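Local coordinates for protein carbon monoxide dehydrogenase (Thermococcus sp. AM4, PDB 6T7J) that catalyses the oxidation of carbon monoxide to carbon dioxide at a metal cluster, captured here in a nickel-free, broken form, at residues S15-K18 with G19-E22; W482-A485 with A486-G490. All coordinates share one frame; numbering follows the deposited sequence.

How the contacts relate
Contacts 1 and 2 are far apart in sequence, contact 1 coming first, yet their centres lie about 13 Å apart and their side chains meet. Part of the join is apolar: Thr17 CG2 of contact 1 rests against Met488 CE of contact 2 at 3.7 Å. Both residues also touch Asn459, so the loop bearing that residue borders the two contacts together. Distance to the broken iron-sulfur cluster separates them. The side chain of Ile484 in contact 2 is about 6 Å from it, on helix 480-489, whose first turn holds the cluster-pocket residue Cys481, whereas Thr17 in contact 1 is about 13 Å away. Contact 2 lies next to the site and contact 1 farther from it.

Contact 1: residues S15-K18 with G19-E22; sequences SATK and GVAE
Ser15 and Val20 meet because both first torsions send one branch anti to the backbone N: OG of Ser15 (chi1 159°) and CG1 of Val20 (chi1 172°). CG1 then lies over Ser15 CB at 3.6 Å, while CG2, beside Val20's own N, comes up to Ser15 OG at 3.5 Å. Val20 CG2 also reaches Thr17 OG1 at 3.3 Å, so two hydroxyls border one apolar branch. The hydroxyls are tied to each other: Thr17 OG1 donates to Ser15 OG across 3.1 Å. Ser15 OG also accepts from Thr17 N at 3.0 Å, in a nearly straight bond (169° at the hydrogen) that defines an ST turn. With His458 ND1 as a third hydrogen-bonding partner, this oxygen is firmly fixed. Replacing the serine by an alanine removes OG, which is likely to leave the Thr17 amide and hydroxyl without their acceptor, and His458 ND1 without its partner. From Thr17 the chain enters a type II beta turn ending at Val20. Gly19, at its third position, has a positive phi at which a CB would run into the preceding carbonyl oxygen, and it also serves as N-cap residue. The turn thus delivers the chain into helix 20-30, with Lys18 O bonded to Asn253 ND2 just beyond strand 248-252 and Thr17 set against the loop before helix 460-471.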
ATOM      1  N   SER A  15      13.310 -31.480   5.487  1.00 53.75           N
ATOM      2  CA  SER A  15      12.533 -30.961   6.601  1.00 52.22           C
ATOM      3  C   SER A  15      13.023 -31.565   7.910  1.00 56.39           C
ATOM      4  O   SER A  15      13.767 -32.549   7.930  1.00 59.13           O
ATOM      5  CB  SER A  15      11.040 -31.246   6.411  1.00 54.70           C
ATOM      6  OG  SER A  15      10.350 -31.192   7.646  1.00 55.52           O
ATOM      7  N   ALA A  16      12.578 -30.959   9.009  1.00 54.75           N
ATOM      8  CA  ALA A  16      12.925 -31.397  10.352  1.00 49.47           C
ATOM      9  C   ALA A  16      11.744 -31.990  11.108  1.00 52.75           C
ATOM     10  O   ALA A  16      11.909 -32.406  12.260  1.00 59.13           O
ATOM     11  CB  ALA A  16      13.514 -30.232  11.153  1.00 51.67           C
ATOM     12  N   THR A  17      10.563 -32.032  10.503  1.00 52.29           N
ATOM     13  CA  THR A  17       9.389 -32.642  11.109  1.00 57.22           C
ATOM     14  C   THR A  17       9.065 -33.941  10.387  1.00 57.04           C
ATOM     15  O   THR A  17       9.087 -34.000   9.154  1.00 55.77           O
ATOM     16  CB  THR A  17       8.185 -31.696  11.067  1.00 52.63           C
ATOM     17  OG1 THR A  17       8.022 -31.182   9.741  1.00 55.31           O
ATOM     18  CG2 THR A  17       8.390 -30.536  12.028  1.00 54.71           C
ATOM     19  N   LYS A  18       8.772 -34.983  11.162  1.00 58.36           N
ATOM     20  CA  LYS A  18       8.537 -36.301  10.590  1.00 62.13           C
ATOM     21  C   LYS A  18       7.249 -36.311   9.772  1.00 58.00           C
ATOM     22  O   LYS A  18       6.217 -35.795  10.210  1.00 53.00           O
ATOM     23  CB  LYS A  18       8.474 -37.352  11.698  1.00 61.82           C
ATOM     24  CG  LYS A  18       9.722 -37.432  12.563  1.00 62.57           C
ATOM     25  CD  LYS A  18      10.917 -37.929  11.763  1.00 76.79           C
ATOM     26  CE  LYS A  18      12.214 -37.765  12.542  1.00 83.20           C
ATOM     27  NZ  LYS A  18      13.013 -36.600  12.065  1.00 83.07           N
ATOM     28  N   GLY A  19       7.315 -36.896   8.578  1.00 53.41           N
ATOM     29  CA  GLY A  19       6.176 -37.019   7.693  1.00 52.12           C
ATOM     30  C   GLY A  19       6.245 -36.151   6.453  1.00 61.96           C
ATOM     31  O   GLY A  19       5.571 -36.461   5.460  1.00 59.01           O
ATOM     32  N   VAL A  20       7.036 -35.077   6.478  1.00 61.67           N
ATOM     33  CA  VAL A  20       7.105 -34.177   5.330  1.00 61.28           C
ATOM     34  C   VAL A  20       7.767 -34.869   4.143  1.00 59.11           C
ATOM     35  O   VAL A  20       7.311 -34.744   2.999  1.00 60.95           O
ATOM     36  CB  VAL A  20       7.843 -32.881   5.719  1.00 59.14           C
ATOM     37  CG1 VAL A  20       8.101 -32.020   4.492  1.00 56.16           C
ATOM     38  CG2 VAL A  20       7.044 -32.110   6.761  1.00 51.61           C
ATOM     39  N   ALA A  21       8.845 -35.615   4.397  1.00 66.38           N
ATOM     40  CA  ALA A  21       9.558 -36.294   3.321  1.00 60.53           C
ATOM     41  C   ALA A  21       8.662 -37.305   2.612  1.00 62.51           C
ATOM     42  O   ALA A  21       8.607 -37.343   1.375  1.00 62.48           O
ATOM     43  CB  ALA A  21      10.806 -36.979   3.876  1.00 56.51           C
ATOM     44  N   GLU A  22       7.963 -38.145   3.386  1.00 61.10           N
ATOM     45  CA  GLU A  22       7.086 -39.150   2.790  1.00 63.37           C
ATOM     46  C   GLU A  22       6.070 -38.508   1.856  1.00 62.64           C
ATOM     47  O   GLU A  22       5.812 -39.017   0.758  1.00 60.27           O
ATOM     48  CB  GLU A  22       6.360 -39.946   3.878  1.00 62.42           C
ATOM     49  CG  GLU A  22       7.062 -40.016   5.224  1.00 63.26           C
ATOM     50  CD  GLU A  22       6.204 -40.695   6.283  1.00 64.86           C
ATOM     51  OE1 GLU A  22       5.076 -41.122   5.954  1.00 61.14           O
ATOM     52  OE2 GLU A  22       6.654 -40.803   7.443  1.00 61.06           O
TER

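Contact 2: residues W482-A485 with A486-G490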
ATOM      1  N   TRP A 482       6.350 -21.044  14.007  1.00 53.67           N
ATOM      2  CA  TRP A 482       7.348 -21.516  14.963  1.00 51.47           C
ATOM      3  C   TRP A 482       6.694 -22.344  16.049  1.00 52.23           C
ATOM      4  O   TRP A 482       7.233 -23.379  16.459  1.00 50.88           O
ATOM      5  CB  TRP A 482       8.121 -20.373  15.622  1.00 50.42           C
ATOM      6  CG  TRP A 482       8.979 -20.936  16.748  1.00 54.03           C
ATOM      7  CD1 TRP A 482      10.238 -21.450  16.635  1.00 51.68           C
ATOM      8  CD2 TRP A 482       8.603 -21.112  18.127  1.00 53.08           C
ATOM      9  NE1 TRP A 482      10.683 -21.901  17.853  1.00 51.02           N
ATOM     10  CE2 TRP A 482       9.696 -21.712  18.784  1.00 49.40           C
ATOM     11  CE3 TRP A 482       7.457 -20.812  18.868  1.00 51.87           C
ATOM     12  CZ2 TRP A 482       9.675 -22.013  20.142  1.00 45.65           C
ATOM     13  CZ3 TRP A 482       7.438 -21.116  20.218  1.00 45.58           C
ATOM     14  CH2 TRP A 482       8.541 -21.705  20.842  1.00 48.06           C
ATOM     15  N   SER A 483       5.553 -21.889  16.569  1.00 51.53           N
ATOM     16  CA  SER A 483       4.900 -22.643  17.626  1.00 51.88           C
ATOM     17  C   SER A 483       4.365 -23.967  17.098  1.00 48.45           C
ATOM     18  O   SER A 483       4.432 -24.981  17.792  1.00 56.72           O
ATOM     19  CB  SER A 483       3.791 -21.815  18.266  1.00 50.20           C
ATOM     20  OG  SER A 483       4.315 -20.598  18.761  1.00 50.08           O
ATOM     21  N   ILE A 484       3.867 -23.976  15.860  1.00 48.47           N
ATOM     22  CA  ILE A 484       3.454 -25.255  15.273  1.00 50.54           C
ATOM     23  C   ILE A 484       4.647 -26.198  15.155  1.00 47.54           C
ATOM     24  O   ILE A 484       4.539 -27.398  15.450  1.00 52.90           O
ATOM     25  CB  ILE A 484       2.765 -25.032  13.915  1.00 48.14           C
ATOM     26  CG1 ILE A 484       1.563 -24.103  14.078  1.00 51.66           C
ATOM     27  CG2 ILE A 484       2.316 -26.360  13.326  1.00 47.69           C
ATOM     28  CD1 ILE A 484       0.895 -23.739  12.772  1.00 53.73           C
ATOM     29  N   ALA A 485       5.807 -25.677  14.747  1.00 48.52           N
ATOM     30  CA  ALA A 485       7.004 -26.505  14.622  1.00 52.37           C
ATOM     31  C   ALA A 485       7.448 -27.044  15.977  1.00 50.65           C
ATOM     32  O   ALA A 485       7.766 -28.232  16.117  1.00 48.47           O
ATOM     33  CB  ALA A 485       8.128 -25.700  13.970  1.00 50.49           C
ATOM     34  N   ALA A 486       7.483 -26.174  16.988  1.00 50.80           N
ATOM     35  CA  ALA A 486       7.881 -26.594  18.326  1.00 52.51           C
ATOM     36  C   ALA A 486       6.912 -27.625  18.886  1.00 51.25           C
ATOM     37  O   ALA A 486       7.325 -28.571  19.568  1.00 54.72           O
ATOM     38  CB  ALA A 486       7.972 -25.381  19.251  1.00 46.65           C
ATOM     39  N   ALA A 487       5.618 -27.465  18.603  1.00 51.86           N
ATOM     40  CA  ALA A 487       4.630 -28.421  19.082  1.00 52.67           C
ATOM     41  C   ALA A 487       4.789 -29.768  18.391  1.00 51.38           C
ATOM     42  O   ALA A 487       4.674 -30.818  19.031  1.00 55.41           O
ATOM     43  CB  ALA A 487       3.221 -27.866  18.870  1.00 49.69           C
ATOM     44  N   MET A 488       5.058 -29.760  17.083  1.00 53.26           N
ATOM     45  CA  MET A 488       5.219 -31.019  16.364  1.00 55.03           C
ATOM     46  C   MET A 488       6.513 -31.727  16.747  1.00 56.70           C
ATOM     47  O   MET A 488       6.583 -32.961  16.684  1.00 52.47           O
ATOM     48  CB  MET A 488       5.176 -30.775  14.857  1.00 52.23           C
ATOM     49  CG  MET A 488       3.836 -30.282  14.349  1.00 54.29           C
ATOM     50  SD  MET A 488       3.845 -30.005  12.571  1.00 52.23           S
ATOM     51  CE  MET A 488       5.155 -28.791  12.433  1.00 46.74           C
ATOM     52  N   GLU A 489       7.544 -30.975  17.140  1.00 51.77           N
ATOM     53  CA  GLU A 489       8.801 -31.612  17.513  1.00 53.96           C
ATOM     54  C   GLU A 489       8.715 -32.270  18.886  1.00 58.05           C
ATOM     55  O   GLU A 489       9.266 -33.358  19.093  1.00 49.91           O
ATOM     56  CB  GLU A 489       9.940 -30.593  17.490  1.00 55.55           C
ATOM     57  CG  GLU A 489      11.268 -31.165  17.947  1.00 57.60           C
ATOM     58  CD  GLU A 489      12.072 -31.748  16.800  1.00 65.66           C
ATOM     59  OE1 GLU A 489      11.685 -31.535  15.631  1.00 64.78           O
ATOM     60  OE2 GLU A 489      13.094 -32.416  17.069  1.00 72.10           O
ATOM     61  N   GLY A 490       8.030 -31.633  19.831  1.00 53.50           N
ATOM     62  CA  GLY A 490       7.946 -32.158  21.177  1.00 52.17           C
ATOM     63  C   GLY A 490       8.484 -31.183  22.201  1.00 53.49           C
ATOM     64  O   GLY A 490       8.597 -31.510  23.385  1.00 59.03           O
TER
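Trp482 meets Ala486 twice, one helical turn on. Trp482 O accepts from Ala486 N at 2.9 Å, and its indole carries the alanine methyl over one face: Ala486 CB stands 4.0 Å from the centroid of the six-membered ring of Trp482, 16° off the normal, which meets the geometry of a CH-pi contact. His462 of helix 460-471 meets the indole at a steep angle between planes. Ser483 contributes through its backbone, its O accepting from Ala487 N at 2.9 Å. At Ile484 the side chains take over again. Ile484 and Met488 run alongside each other in the same direction, and the bend at chi3 of Met488 (-59°) turns the thioether methyl back along the helix. Met488 CE lies 3.8 Å from Ile484 CG2 and 3.7 Å from Ala485 CA, while Met488 N donates to Ile484 O. Ala485 closes the series: Ala485 O accepts from Glu489 N at 2.9 Å, in a bond less straight (144° at the hydrogen) than the one from Ala486 N. Gly490 N donates to Ala486 O at 3.2 Å, but Gly490 then leaves the helix with positive phi, where a CB would strike the preceding carbonyl oxygen. This is a regular i to i+4 alpha-helix ending at a glycine. It follows strand 474-478, and its first turn holds Cys481, a strand-to-helix passage of a Rossmann-like parallel domain that supplies part of the cluster pocket.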